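Local coordinates for protein chitinase (PDB 5GZT) that probably cleaves chitin and chitodextrins at internal beta-1,4 linkages between N-acetylglucosamine units, using a long chain that holds two glycoside hydrolase family 18 domains, at residues W490-T498 and T546-S554; G681-V692 and V705-V715. All coordinates share one frame; numbering follows the deposited sequence.

Contact 1: W490-T498 and T546-S554; sequences WDPATSHHT and TGLSEKAGS
Thr494 reaches into the bend made by Gly547 to Glu550, and its hydroxyl does two jobs there. OG1 donates to Gly547 O at 2.6 Å, in the carbonyl plane and on a lone pair, and it accepts the N-H of Glu550 in a nearly straight bond, Glu550 N to Thr494 OG1 being 3.2 Å. Chi1 of 64° turns OG1 inward over the main chain toward Gly547, and leaves CG2 3.6 Å from Glu550 O. That same Glu550 O takes the backbone N-H of Thr494 at 2.9 Å. With Ala552 N donating to Pro492 O at 3.1 Å, the two backbone bonds flank Ala493 and Lys551 and make them a single antiparallel bridge, and one water donates to both Pro492 O and Ala552 O. Two irregular loops of the first family 18 domain, a TIM-barrel family, are joined here: one follows strand 478-481, the other links strands 534-538 and 561-563 of an antiparallel sheet. Toward His496 the contact turns apolar. Leu548 CD1 lies over one face of the imidazole in a CH-pi contact, 4.0 Å from the ring centroid, and CD2 sits 3.8 Å from His496 NE2. Asp582 fixes the ring through a hydrogen bond to NE2. A second water links Ser495 OG and Ser549 OG, while Trp538 and Phe596 of neighbouring strands pack against Thr494.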
loop_
_atom_site.group_PDB
_atom_site.type_symbol
_atom_site.label_atom_id
_atom_site.label_comp_id
_atom_site.label_asym_id
_atom_site.label_seq_id
_atom_site.Cartn_x
_atom_site.Cartn_y
_atom_site.Cartn_z
ATOM N N TRP B 490 11.819 -25.916 -6.326
ATOM C CA TRP B 490 13.243 -26.008 -6.665
ATOM C C TRP B 490 14.107 -26.481 -5.546
ATOM O O TRP B 490 15.169 -27.026 -5.815
ATOM C CB TRP B 490 13.786 -24.682 -7.139
ATOM C CG TRP B 490 13.499 -23.497 -6.266
ATOM C CD1 TRP B 490 14.269 -23.041 -5.226
ATOM C CD2 TRP B 490 12.370 -22.624 -6.362
ATOM N NE1 TRP B 490 13.692 -21.918 -4.705
ATOM C CE2 TRP B 490 12.517 -21.655 -5.361
ATOM C CE3 TRP B 490 11.232 -22.583 -7.191
ATOM C CZ2 TRP B 490 11.568 -20.638 -5.142
ATOM C CZ3 TRP B 490 10.276 -21.569 -6.999
ATOM C CH2 TRP B 490 10.471 -20.598 -5.965
ATOM N N ASP B 491 13.641 -26.290 -4.302
ATOM C CA ASP B 491 14.309 -26.785 -3.104
ATOM C C ASP B 491 14.027 -28.258 -2.950
ATOM O O ASP B 491 12.885 -28.754 -3.194
ATOM C CB ASP B 491 13.915 -26.001 -1.831
ATOM C CG ASP B 491 14.314 -24.615 -1.870
ATOM O OD1 ASP B 491 15.410 -24.367 -2.427
ATOM O OD2 ASP B 491 13.650 -23.704 -1.277
ATOM N N PRO B 492 15.045 -29.003 -2.495
ATOM C CA PRO B 492 14.858 -30.400 -2.280
ATOM C C PRO B 492 13.945 -30.749 -1.084
ATOM O O PRO B 492 13.490 -31.889 -1.034
ATOM C CB PRO B 492 16.290 -30.920 -1.979
ATOM C CG PRO B 492 17.063 -29.714 -1.640
ATOM C CD PRO B 492 16.446 -28.570 -2.351
ATOM N N ALA B 493 13.699 -29.818 -0.134
ATOM C CA ALA B 493 12.732 -30.084 0.960
ATOM C C ALA B 493 11.814 -28.880 1.074
ATOM O O ALA B 493 12.140 -27.764 0.553
ATOM C CB ALA B 493 13.463 -30.370 2.301
ATOM N N THR B 494 10.644 -29.133 1.671
ATOM C CA THR B 494 9.609 -28.140 1.790
ATOM C C THR B 494 9.970 -27.058 2.813
ATOM O O THR B 494 10.680 -27.308 3.821
ATOM C CB THR B 494 8.256 -28.765 2.165
ATOM O OG1 THR B 494 8.358 -29.363 3.458
ATOM C CG2 THR B 494 7.802 -29.836 1.189
ATOM N N SER B 495 9.483 -25.853 2.571
ATOM C CA SER B 495 9.550 -24.811 3.564
ATOM C C SER B 495 8.543 -23.741 3.263
ATOM O O SER B 495 7.659 -23.906 2.442
ATOM C CB SER B 495 10.999 -24.240 3.658
ATOM O OG SER B 495 11.167 -23.465 4.866
ATOM N N HIS B 496 8.603 -22.647 3.991
ATOM C CA HIS B 496 7.696 -21.486 3.804
ATOM C C HIS B 496 8.235 -20.587 2.775
ATOM O O HIS B 496 9.462 -20.322 2.752
ATOM C CB HIS B 496 7.560 -20.674 5.105
ATOM C CG HIS B 496 7.118 -21.491 6.265
ATOM N ND1 HIS B 496 5.887 -22.122 6.302
ATOM C CD2 HIS B 496 7.745 -21.830 7.414
ATOM C CE1 HIS B 496 5.798 -22.846 7.408
ATOM N NE2 HIS B 496 6.900 -22.656 8.124
ATOM N N HIS B 497 7.386 -20.090 1.877
ATOM C CA HIS B 497 7.823 -19.164 0.816
ATOM C C HIS B 497 7.728 -17.686 1.162
ATOM O O HIS B 497 8.365 -16.860 0.462
ATOM C CB HIS B 497 7.120 -19.496 -0.533
ATOM C CG HIS B 497 5.988 -18.617 -0.935
ATOM N ND1 HIS B 497 4.654 -18.962 -0.769
ATOM C CD2 HIS B 497 5.985 -17.478 -1.653
ATOM C CE1 HIS B 497 3.889 -18.026 -1.293
ATOM N NE2 HIS B 497 4.681 -17.131 -1.868
ATOM N N THR B 498 6.930 -17.337 2.177
ATOM C CA THR B 498 6.670 -15.944 2.447
ATOM C C THR B 498 6.471 -15.723 3.964
ATOM O O THR B 498 5.760 -14.855 4.396
ATOM C CB THR B 498 5.572 -15.348 1.561
ATOM O OG1 THR B 498 5.565 -13.889 1.678
ATOM C CG2 THR B 498 4.177 -15.908 1.911
ATOM N N THR B 546 4.144 -33.124 9.409
ATOM C CA THR B 546 3.132 -32.301 8.831
ATOM C C THR B 546 3.440 -31.950 7.449
ATOM O O THR B 546 2.834 -31.032 6.875
ATOM C CB THR B 546 3.108 -30.981 9.583
ATOM O OG1 THR B 546 4.421 -30.412 9.561
ATOM C CG2 THR B 546 2.730 -31.142 11.036
ATOM N N GLY B 547 4.466 -32.603 6.874
ATOM C CA GLY B 547 4.916 -32.204 5.570
ATOM C C GLY B 547 5.932 -31.103 5.471
ATOM O O GLY B 547 6.501 -30.877 4.399
ATOM N N LEU B 548 6.053 -30.323 6.504
ATOM C CA LEU B 548 6.936 -29.218 6.562
ATOM C C LEU B 548 8.412 -29.670 6.843
ATOM O O LEU B 548 8.692 -30.521 7.699
ATOM C CB LEU B 548 6.499 -28.283 7.677
ATOM C CG LEU B 548 7.356 -27.053 7.925
ATOM C CD1 LEU B 548 7.333 -26.123 6.721
ATOM C CD2 LEU B 548 6.953 -26.325 9.204
ATOM N N SER B 549 9.365 -29.085 6.129
ATOM C CA SER B 549 10.783 -29.546 6.252
ATOM C C SER B 549 10.900 -31.039 5.928
ATOM O O SER B 549 11.470 -31.776 6.682
ATOM C CB SER B 549 11.363 -29.218 7.628
ATOM O OG SER B 549 11.226 -27.805 7.873
ATOM N N GLU B 550 10.175 -31.536 4.926
ATOM C CA GLU B 550 10.293 -32.915 4.560
ATOM C C GLU B 550 10.768 -32.931 3.102
ATOM O O GLU B 550 10.542 -31.975 2.298
ATOM C CB GLU B 550 8.947 -33.691 4.666
ATOM C CG GLU B 550 8.309 -33.681 6.080
ATOM C CD GLU B 550 9.080 -34.501 7.068
ATOM O OE1 GLU B 550 9.971 -35.302 6.635
ATOM O OE2 GLU B 550 8.901 -34.309 8.275
ATOM N N LYS B 551 11.339 -34.067 2.731
ATOM C CA LYS B 551 11.944 -34.191 1.391
ATOM C C LYS B 551 10.835 -34.312 0.362
ATOM O O LYS B 551 9.821 -34.915 0.621
ATOM C CB LYS B 551 12.899 -35.425 1.344
ATOM C CG LYS B 551 14.172 -35.250 2.158
ATOM C CD LYS B 551 15.033 -36.524 2.213
ATOM C CE LYS B 551 16.347 -36.289 2.992
ATOM N NZ LYS B 551 16.301 -36.960 4.351
ATOM N N ALA B 552 11.046 -33.723 -0.802
ATOM C CA ALA B 552 10.146 -33.821 -1.938
ATOM C C ALA B 552 10.846 -34.454 -3.144
ATOM O O ALA B 552 12.002 -34.094 -3.457
ATOM C CB ALA B 552 9.721 -32.434 -2.313
ATOM N N GLY B 553 10.118 -35.329 -3.841
ATOM C CA GLY B 553 10.592 -35.967 -5.090
ATOM C C GLY B 553 10.344 -35.117 -6.320
ATOM O O GLY B 553 10.690 -33.924 -6.391
ATOM N N SER B 554 9.729 -35.716 -7.300
ATOM C CA SER B 554 9.651 -35.088 -8.597
ATOM C C SER B 554 8.598 -34.023 -8.613
ATOM O O SER B 554 7.488 -34.295 -8.277
ATOM C CB SER B 554 9.312 -36.144 -9.712
ATOM O OG SER B 554 8.815 -35.529 -10.898
HETATM O O HOH W 1 14.571 -34.236 -2.051
HETATM O O HOH W 2 11.060 -25.010 6.995
#

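Contact 2: G681-V692 and V705-V715; sequences GTLKPVISASDV and VANAADHRNAV
The amide of Asn713 grips the chain at Gly681 and Leu683 with both its polar atoms. Its ND2 donates to Gly681 O at 3.0 Å, with the acceptor in the amide plane and the N-H on a carbonyl lone pair. Its OD1 accepts the backbone N-H of Leu683 at 2.9 Å, nearly straight at hydrogen (172°) but tilted from the plane of the amide carbonyl. With CG anti to the backbone N (chi1 -175°), the amide is carried out to this loop. The side chain of Asn707 points into the loop Lys684 to Ile687, though the orientation of this second amide is doubtful. Asn707 ends strand 703-707 and Asn713 comes just before strand 714-723, two strands of a three-stranded antiparallel sheet of the immunoglobulin-like domain, joined by a connection that contains a type II turn from Ala708 to His711; segment 681-692 crosses over to the other sheet, which strand 692-695 edges. Between the two sheets, Leu683 CD1 meets Val715 CG2 at 3.9 Å, the side chains crossing at about a right angle. Val692 and Val705 lie alongside, pointing opposite ways, CG1 to CG1 4.0 Å, and Ile687 CD1 lies against the backbone of Ala706. Asp691 OD2 holds the loop's own shape, gripped from opposite faces of its carboxylate by Lys684 NZ in a 2.6 Å salt bridge and by Ser688 N.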
loop_
_atom_site.group_PDB
_atom_site.type_symbol
_atom_site.label_atom_id
_atom_site.label_comp_id
_atom_site.label_asym_id
_atom_site.label_seq_id
_atom_site.Cartn_x
_atom_site.Cartn_y
_atom_site.Cartn_z
ATOM N N GLY B 681 -9.945 -12.366 12.659
ATOM C CA GLY B 681 -9.310 -13.400 13.479
ATOM C C GLY B 681 -9.294 -14.714 12.739
ATOM O O GLY B 681 -10.140 -14.939 11.856
ATOM N N THR B 682 -8.382 -15.605 13.129
ATOM C CA THR B 682 -8.165 -16.867 12.473
ATOM C C THR B 682 -8.115 -17.949 13.490
ATOM O O THR B 682 -7.187 -17.978 14.282
ATOM C CB THR B 682 -6.851 -16.804 11.654
ATOM O OG1 THR B 682 -6.801 -15.546 10.891
ATOM C CG2 THR B 682 -6.739 -17.964 10.769
ATOM N N LEU B 683 -9.047 -18.922 13.441
ATOM C CA LEU B 683 -9.020 -20.025 14.360
ATOM C C LEU B 683 -7.700 -20.826 14.218
ATOM O O LEU B 683 -7.161 -21.003 13.131
ATOM C CB LEU B 683 -10.175 -21.015 14.157
ATOM C CG LEU B 683 -11.622 -20.484 14.201
ATOM C CD1 LEU B 683 -12.570 -21.583 13.812
ATOM C CD2 LEU B 683 -11.866 -19.974 15.615
ATOM N N LYS B 684 -7.228 -21.314 15.369
ATOM C CA LYS B 684 -6.312 -22.452 15.401
ATOM C C LYS B 684 -6.899 -23.556 14.512
ATOM O O LYS B 684 -8.147 -23.782 14.471
ATOM C CB LYS B 684 -6.162 -22.976 16.810
ATOM C CG LYS B 684 -5.485 -21.976 17.772
ATOM C CD LYS B 684 -5.407 -22.523 19.210
ATOM C CE LYS B 684 -6.718 -22.410 19.916
ATOM N NZ LYS B 684 -6.870 -23.166 21.203
ATOM N N PRO B 685 -6.042 -24.300 13.862
ATOM C CA PRO B 685 -6.564 -25.368 13.030
ATOM C C PRO B 685 -7.483 -26.328 13.788
ATOM O O PRO B 685 -8.432 -26.870 13.182
ATOM C CB PRO B 685 -5.286 -26.058 12.496
ATOM C CG PRO B 685 -4.267 -24.966 12.540
ATOM C CD PRO B 685 -4.599 -24.048 13.656
ATOM N N VAL B 686 -7.175 -26.550 15.081
ATOM C CA VAL B 686 -7.960 -27.325 16.010
ATOM C C VAL B 686 -8.237 -26.451 17.264
ATOM O O VAL B 686 -7.297 -26.185 18.049
ATOM C CB VAL B 686 -7.314 -28.674 16.410
ATOM C CG1 VAL B 686 -8.134 -29.394 17.466
ATOM C CG2 VAL B 686 -7.209 -29.613 15.187
ATOM N N ILE B 687 -9.522 -26.087 17.479
ATOM C CA ILE B 687 -9.960 -25.431 18.690
ATOM C C ILE B 687 -10.289 -26.400 19.755
ATOM O O ILE B 687 -10.497 -27.581 19.477
ATOM C CB ILE B 687 -11.132 -24.477 18.450
ATOM C CG1 ILE B 687 -12.408 -25.191 17.985
ATOM C CG2 ILE B 687 -10.748 -23.484 17.375
ATOM C CD1 ILE B 687 -13.643 -24.268 18.017
ATOM N N SER B 688 -10.334 -25.911 20.971
ATOM C CA SER B 688 -10.705 -26.690 22.173
ATOM C C SER B 688 -12.018 -26.156 22.754
ATOM O O SER B 688 -12.450 -25.018 22.412
ATOM C CB SER B 688 -9.599 -26.596 23.216
ATOM O OG SER B 688 -8.428 -27.265 22.712
ATOM N N ALA B 689 -12.623 -26.932 23.630
ATOM C CA ALA B 689 -13.977 -26.586 24.176
ATOM C C ALA B 689 -14.012 -25.206 24.846
ATOM O O ALA B 689 -15.011 -24.482 24.776
ATOM C CB ALA B 689 -14.399 -27.666 25.196
ATOM N N SER B 690 -12.895 -24.828 25.472
ATOM C CA SER B 690 -12.830 -23.612 26.294
ATOM C C SER B 690 -12.654 -22.384 25.377
ATOM O O SER B 690 -12.792 -21.225 25.817
ATOM C CB SER B 690 -11.762 -23.790 27.439
ATOM O OG SER B 690 -10.455 -23.866 26.859
ATOM N N ASP B 691 -12.430 -22.613 24.053
ATOM C CA ASP B 691 -12.281 -21.522 23.138
ATOM C C ASP B 691 -13.606 -20.906 22.613
ATOM O O ASP B 691 -13.586 -19.861 21.947
ATOM C CB ASP B 691 -11.500 -22.005 21.920
ATOM C CG ASP B 691 -10.039 -22.416 22.270
ATOM O OD1 ASP B 691 -9.538 -21.882 23.283
ATOM O OD2 ASP B 691 -9.502 -23.232 21.459
ATOM N N VAL B 692 -14.722 -21.550 22.900
ATOM C CA VAL B 692 -16.021 -21.093 22.457
ATOM C C VAL B 692 -17.032 -21.264 23.606
ATOM O O VAL B 692 -17.090 -22.380 24.210
ATOM C CB VAL B 692 -16.511 -21.939 21.256
ATOM C CG1 VAL B 692 -17.901 -21.496 20.799
ATOM C CG2 VAL B 692 -15.584 -21.763 20.050
ATOM N N VAL B 705 -18.161 -28.191 20.378
ATOM C CA VAL B 705 -17.728 -27.207 19.424
ATOM C C VAL B 705 -16.446 -27.749 18.770
ATOM O O VAL B 705 -15.709 -28.454 19.419
ATOM C CB VAL B 705 -17.472 -25.848 20.031
ATOM C CG1 VAL B 705 -18.718 -25.387 20.758
ATOM C CG2 VAL B 705 -16.302 -25.921 20.998
ATOM N N ALA B 706 -16.229 -27.435 17.492
ATOM C CA ALA B 706 -15.066 -27.880 16.752
ATOM C C ALA B 706 -14.921 -26.915 15.586
ATOM O O ALA B 706 -15.774 -25.993 15.341
ATOM C CB ALA B 706 -15.220 -29.339 16.248
ATOM N N ASN B 707 -13.842 -27.102 14.857
ATOM C CA ASN B 707 -13.642 -26.374 13.598
ATOM C C ASN B 707 -14.539 -27.049 12.587
ATOM O O ASN B 707 -14.470 -28.254 12.431
ATOM C CB ASN B 707 -12.175 -26.520 13.061
ATOM C CG ASN B 707 -11.166 -25.849 13.970
ATOM O OD1 ASN B 707 -10.623 -24.767 13.714
ATOM N ND2 ASN B 707 -10.942 -26.456 15.012
ATOM N N ALA B 708 -15.265 -26.266 11.815
ATOM C CA ALA B 708 -16.167 -26.843 10.784
ATOM C C ALA B 708 -15.415 -27.479 9.617
ATOM O O ALA B 708 -14.607 -26.836 9.029
ATOM C CB ALA B 708 -17.027 -25.724 10.237
ATOM N N ALA B 709 -15.704 -28.716 9.286
ATOM C CA ALA B 709 -15.197 -29.345 8.074
ATOM C C ALA B 709 -15.550 -28.545 6.841
ATOM O O ALA B 709 -16.618 -27.938 6.760
ATOM C CB ALA B 709 -15.800 -30.803 7.972
ATOM N N ASP B 710 -14.680 -28.559 5.841
ATOM C CA ASP B 710 -14.889 -27.865 4.579
ATOM C C ASP B 710 -15.011 -26.359 4.673
ATOM O O ASP B 710 -15.543 -25.730 3.770
ATOM C CB ASP B 710 -16.068 -28.436 3.796
ATOM C CG ASP B 710 -15.791 -29.849 3.357
ATOM O OD1 ASP B 710 -14.629 -30.200 3.044
ATOM O OD2 ASP B 710 -16.712 -30.638 3.334
ATOM N N HIS B 711 -14.543 -25.790 5.763
ATOM C CA HIS B 711 -14.376 -24.360 5.889
ATOM C C HIS B 711 -12.950 -24.072 6.374
ATOM O O HIS B 711 -12.399 -24.790 7.214
ATOM C CB HIS B 711 -15.366 -23.814 6.903
ATOM C CG HIS B 711 -16.750 -23.780 6.397
ATOM N ND1 HIS B 711 -17.638 -24.824 6.530
ATOM C CD2 HIS B 711 -17.378 -22.842 5.689
ATOM C CE1 HIS B 711 -18.761 -24.543 5.908
ATOM N NE2 HIS B 711 -18.650 -23.306 5.453
ATOM N N ARG B 712 -12.424 -22.946 5.933
ATOM C CA ARG B 712 -11.087 -22.575 6.311
ATOM C C ARG B 712 -11.006 -22.000 7.712
ATOM O O ARG B 712 -9.930 -22.082 8.358
ATOM C CB ARG B 712 -10.502 -21.542 5.335
ATOM C CG ARG B 712 -11.217 -20.199 5.240
ATOM C CD ARG B 712 -10.852 -19.498 3.940
ATOM N NE ARG B 712 -11.335 -18.150 3.839
ATOM C CZ ARG B 712 -12.656 -17.845 3.613
ATOM N NH1 ARG B 712 -13.545 -18.780 3.484
ATOM N NH2 ARG B 712 -13.099 -16.598 3.504
ATOM N N ASN B 713 -12.086 -21.386 8.185
ATOM C CA ASN B 713 -11.986 -20.589 9.448
ATOM C C ASN B 713 -13.354 -20.388 10.096
ATOM O O ASN B 713 -13.818 -19.260 10.212
ATOM C CB ASN B 713 -11.358 -19.287 9.037
ATOM C CG ASN B 713 -11.047 -18.372 10.175
ATOM O OD1 ASN B 713 -10.935 -18.795 11.277
ATOM N ND2 ASN B 713 -10.946 -17.043 9.891
ATOM N N ALA B 714 -14.026 -21.480 10.446
ATOM C CA ALA B 714 -15.399 -21.420 10.958
ATOM C C ALA B 714 -15.566 -22.360 12.119
ATOM O O ALA B 714 -15.046 -23.434 12.114
ATOM C CB ALA B 714 -16.416 -21.790 9.844
ATOM N N VAL B 715 -16.332 -21.949 13.103
ATOM C CA VAL B 715 -16.725 -22.762 14.189
ATOM C C VAL B 715 -17.949 -23.549 13.834
ATOM O O VAL B 715 -18.870 -23.002 13.267
ATOM C CB VAL B 715 -17.117 -21.848 15.397
ATOM C CG1 VAL B 715 -17.723 -22.671 16.536
ATOM C CG2 VAL B 715 -15.880 -21.148 15.901
#

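Both segments of contact 1 come earlier in the chain than those of contact 2, and the centres of the two contacts lie 27 Å apart. The nearest atoms are about 9 Å from each other, so the two do not touch. They share no strand or sheet: 490-498 with 546-554 belongs to the first family 18 domain, whereas 681-692 with 705-715 belongs to the immunoglobulin-like domain that follows it in sequence and precedes the second family 18 domain. The domains do meet near contact 2, where Arg712 forms a salt bridge with Glu633, Leu683 O accepts from Arg579 and His711 O from Asn573. Contact 1 thus ties loops within one domain, while contact 2 lies at the boundary with its neighbour.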